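Local coordinates for protein synthesis inhibitor, putative (Thermotoga maritima, PDB 2B33) that is a putative endoribonuclease of the RutC (YjgF-like) family that may act as a deaminase, at residues E68-I73 / I131-V136. Residues are numbered along the deposited sequence; the frame is centred on the assembly and turned at random.
Sequences ENLKAI and IEAIAV
Helix 59-76 packs on one face of the mixed sheet in this YjgF-like fold, and within 68-73 it is L70 that touches strand 129-136, at I131 and A133. The CB of L70 already points toward the strand; chi1 of 174° extends CG anti to the backbone nitrogen, and chi2 of 58° sets the two methyls. Both lie over the methyl of A133, CD1 the closer, with 4.0 Å between L70 CD1 and A133 CB, and CD2 also just reaches the CG2 branch of I131, L70 CD2 to I131 CG2 being 4.5 Å. A133 offers nothing bulkier than a methyl, and the nearest CA atoms, L70 CA and E132 CA, are 7.7 Å apart. No hydrogen bond links the segments; the touching surfaces are apolar and buried. V41 of the adjacent strand 38-44 also packs on L70, and I131 reaches V66 and L67 one turn back along the helix. On the other face of the strand E132 points away from the helix, and its OE1 forms a salt bridge with K86 of the second subunit. A helix packed on one sheet face, with the reverse face turned to neighbouring subunits, is characteristic of the trimeric YjgF/RutC fold.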
ATOM      1  N   GLU A  68     -15.432  -1.173 -12.028  1.00 36.21           N
ATOM      2  CA  GLU A  68     -15.712  -2.091 -13.137  1.00 36.19           C
ATOM      3  C   GLU A  68     -14.414  -2.660 -13.707  1.00 36.09           C
ATOM      4  O   GLU A  68     -14.353  -3.838 -14.059  1.00 36.05           O
ATOM      5  CB  GLU A  68     -16.540  -1.430 -14.250  1.00 36.68           C
ATOM      6  CG  GLU A  68     -18.044  -1.371 -13.972  1.00 36.49           C
ATOM      7  CD  GLU A  68     -18.713  -2.761 -13.875  1.00 36.86           C
ATOM      8  OE1 GLU A  68     -18.362  -3.678 -14.655  1.00 39.12           O
ATOM      9  OE2 GLU A  68     -19.608  -2.932 -13.023  1.00 33.04           O
ATOM     10  N   ASN A  69     -13.387  -1.820 -13.798  1.00 36.61           N
ATOM     11  CA  ASN A  69     -12.072  -2.264 -14.243  1.00 36.27           C
ATOM     12  C   ASN A  69     -11.488  -3.272 -13.252  1.00 36.21           C
ATOM     13  O   ASN A  69     -10.980  -4.320 -13.660  1.00 34.92           O
ATOM     14  CB  ASN A  69     -11.120  -1.071 -14.419  1.00 36.79           C
ATOM     15  CG  ASN A  69     -11.505  -0.170 -15.583  1.00 35.49           C
ATOM     16  OD1 ASN A  69     -12.264  -0.567 -16.460  1.00 35.31           O
ATOM     17  ND2 ASN A  69     -10.954   1.041 -15.608  1.00 33.35           N
ATOM     18  N   LEU A  70     -11.569  -2.947 -11.959  1.00 37.06           N
ATOM     19  CA  LEU A  70     -11.110  -3.843 -10.886  1.00 37.71           C
ATOM     20  C   LEU A  70     -11.821  -5.195 -10.940  1.00 36.27           C
ATOM     21  O   LEU A  70     -11.179  -6.241 -10.850  1.00 37.66           O
ATOM     22  CB  LEU A  70     -11.345  -3.204  -9.507  1.00 38.01           C
ATOM     23  CG  LEU A  70     -11.057  -4.059  -8.256  1.00 39.90           C
ATOM     24  CD1 LEU A  70      -9.614  -4.537  -8.229  1.00 41.87           C
ATOM     25  CD2 LEU A  70     -11.378  -3.294  -6.975  1.00 40.29           C
ATOM     26  N   LYS A  71     -13.145  -5.151 -11.082  1.00 35.96           N
ATOM     27  CA  LYS A  71     -13.987  -6.353 -11.157  1.00 36.01           C
ATOM     28  C   LYS A  71     -13.656  -7.258 -12.353  1.00 35.81           C
ATOM     29  O   LYS A  71     -13.635  -8.483 -12.228  1.00 34.69           O
ATOM     30  CB  LYS A  71     -15.463  -5.942 -11.206  1.00 36.17           C
ATOM     31  CG  LYS A  71     -16.458  -7.095 -11.154  1.00 35.46           C
ATOM     32  CD  LYS A  71     -17.876  -6.573 -11.122  1.00 36.06           C
ATOM     33  CE  LYS A  71     -18.865  -7.715 -11.055  1.00 38.62           C
ATOM     34  NZ  LYS A  71     -20.265  -7.218 -11.030  1.00 42.27           N
ATOM     35  N   ALA A  72     -13.431  -6.641 -13.508  1.00 36.50           N
ATOM     36  CA  ALA A  72     -13.061  -7.356 -14.722  1.00 36.01           C
ATOM     37  C   ALA A  72     -11.732  -8.089 -14.552  1.00 36.84           C
ATOM     38  O   ALA A  72     -11.594  -9.216 -15.007  1.00 38.06           O
ATOM     39  CB  ALA A  72     -12.968  -6.394 -15.879  1.00 35.64           C
ATOM     40  N   ILE A  73     -10.766  -7.451 -13.888  1.00 37.56           N
ATOM     41  CA  ILE A  73      -9.439  -8.043 -13.653  1.00 37.59           C
ATOM     42  C   ILE A  73      -9.542  -9.235 -12.705  1.00 37.95           C
ATOM     43  O   ILE A  73      -8.967 -10.287 -12.972  1.00 39.35           O
ATOM     44  CB  ILE A  73      -8.433  -6.994 -13.120  1.00 37.29           C
ATOM     45  CG1 ILE A  73      -8.168  -5.946 -14.202  1.00 37.27           C
ATOM     46  CG2 ILE A  73      -7.093  -7.648 -12.742  1.00 35.66           C
ATOM     47  CD1 ILE A  73      -7.549  -4.662 -13.709  1.00 35.86           C
ATOM     48  N   ILE A 131      -7.993   3.079  -7.504  1.00 37.23           N
ATOM     49  CA  ILE A 131      -8.198   2.017  -6.520  1.00 37.67           C
ATOM     50  C   ILE A 131      -7.422   0.744  -6.886  1.00 37.27           C
ATOM     51  O   ILE A 131      -7.552   0.221  -7.995  1.00 37.06           O
ATOM     52  CB  ILE A 131      -9.705   1.666  -6.361  1.00 36.76           C
ATOM     53  CG1 ILE A 131     -10.520   2.929  -6.037  1.00 35.63           C
ATOM     54  CG2 ILE A 131      -9.890   0.587  -5.273  1.00 36.43           C
ATOM     55  CD1 ILE A 131     -12.031   2.750  -5.983  1.00 38.69           C
ATOM     56  N   GLU A 132      -6.619   0.268  -5.937  1.00 37.26           N
ATOM     57  CA  GLU A 132      -5.859  -0.969  -6.063  1.00 36.79           C
ATOM     58  C   GLU A 132      -6.437  -1.914  -5.030  1.00 35.83           C
ATOM     59  O   GLU A 132      -7.191  -1.489  -4.156  1.00 35.62           O
ATOM     60  CB  GLU A 132      -4.366  -0.761  -5.795  1.00 37.06           C
ATOM     61  CG  GLU A 132      -4.022  -0.332  -4.371  1.00 38.97           C
ATOM     62  CD  GLU A 132      -2.537  -0.217  -4.107  1.00 37.37           C
ATOM     63  OE1 GLU A 132      -1.722  -0.312  -5.048  1.00 40.24           O
ATOM     64  OE2 GLU A 132      -2.185  -0.036  -2.928  1.00 43.92           O
ATOM     65  N   ALA A 133      -6.075  -3.189  -5.118  1.00 34.07           N
ATOM     66  CA  ALA A 133      -6.574  -4.177  -4.178  1.00 34.07           C
ATOM     67  C   ALA A 133      -5.738  -5.454  -4.141  1.00 33.90           C
ATOM     68  O   ALA A 133      -4.981  -5.748  -5.063  1.00 33.34           O
ATOM     69  CB  ALA A 133      -8.022  -4.531  -4.523  1.00 34.09           C
ATOM     70  N   ILE A 134      -5.878  -6.183  -3.038  1.00 33.85           N
ATOM     71  CA  ILE A 134      -5.274  -7.505  -2.869  1.00 33.63           C
ATOM     72  C   ILE A 134      -6.469  -8.401  -2.607  1.00 34.04           C
ATOM     73  O   ILE A 134      -7.386  -8.001  -1.889  1.00 34.12           O
ATOM     74  CB  ILE A 134      -4.262  -7.597  -1.692  1.00 32.76           C
ATOM     75  CG1 ILE A 134      -3.055  -6.687  -1.964  1.00 35.16           C
ATOM     76  CG2 ILE A 134      -3.776  -9.055  -1.520  1.00 36.33           C
ATOM     77  CD1 ILE A 134      -2.095  -6.499  -0.796  1.00 34.18           C
ATOM     78  N   ALA A 135      -6.463  -9.587  -3.213  1.00 33.83           N
ATOM     79  CA  ALA A 135      -7.528 -10.569  -3.060  1.00 33.52           C
ATOM     80  C   ALA A 135      -6.916 -11.919  -2.723  1.00 33.32           C
ATOM     81  O   ALA A 135      -5.783 -12.204  -3.107  1.00 31.64           O
ATOM     82  CB  ALA A 135      -8.347 -10.663  -4.335  1.00 33.60           C
ATOM     83  N   VAL A 136      -7.661 -12.718  -1.967  1.00 34.08           N
ATOM     84  CA  VAL A 136      -7.250 -14.066  -1.571  1.00 35.69           C
ATOM     85  C   VAL A 136      -8.509 -14.922  -1.619  1.00 36.09           C
ATOM     86  O   VAL A 136      -9.575 -14.480  -1.183  1.00 35.70           O
ATOM     87  CB  VAL A 136      -6.658 -14.110  -0.140  1.00 36.12           C
ATOM     88  CG1 VAL A 136      -6.083 -15.496   0.163  1.00 36.76           C
ATOM     89  CG2 VAL A 136      -5.575 -13.041   0.051  1.00 36.25           C
TER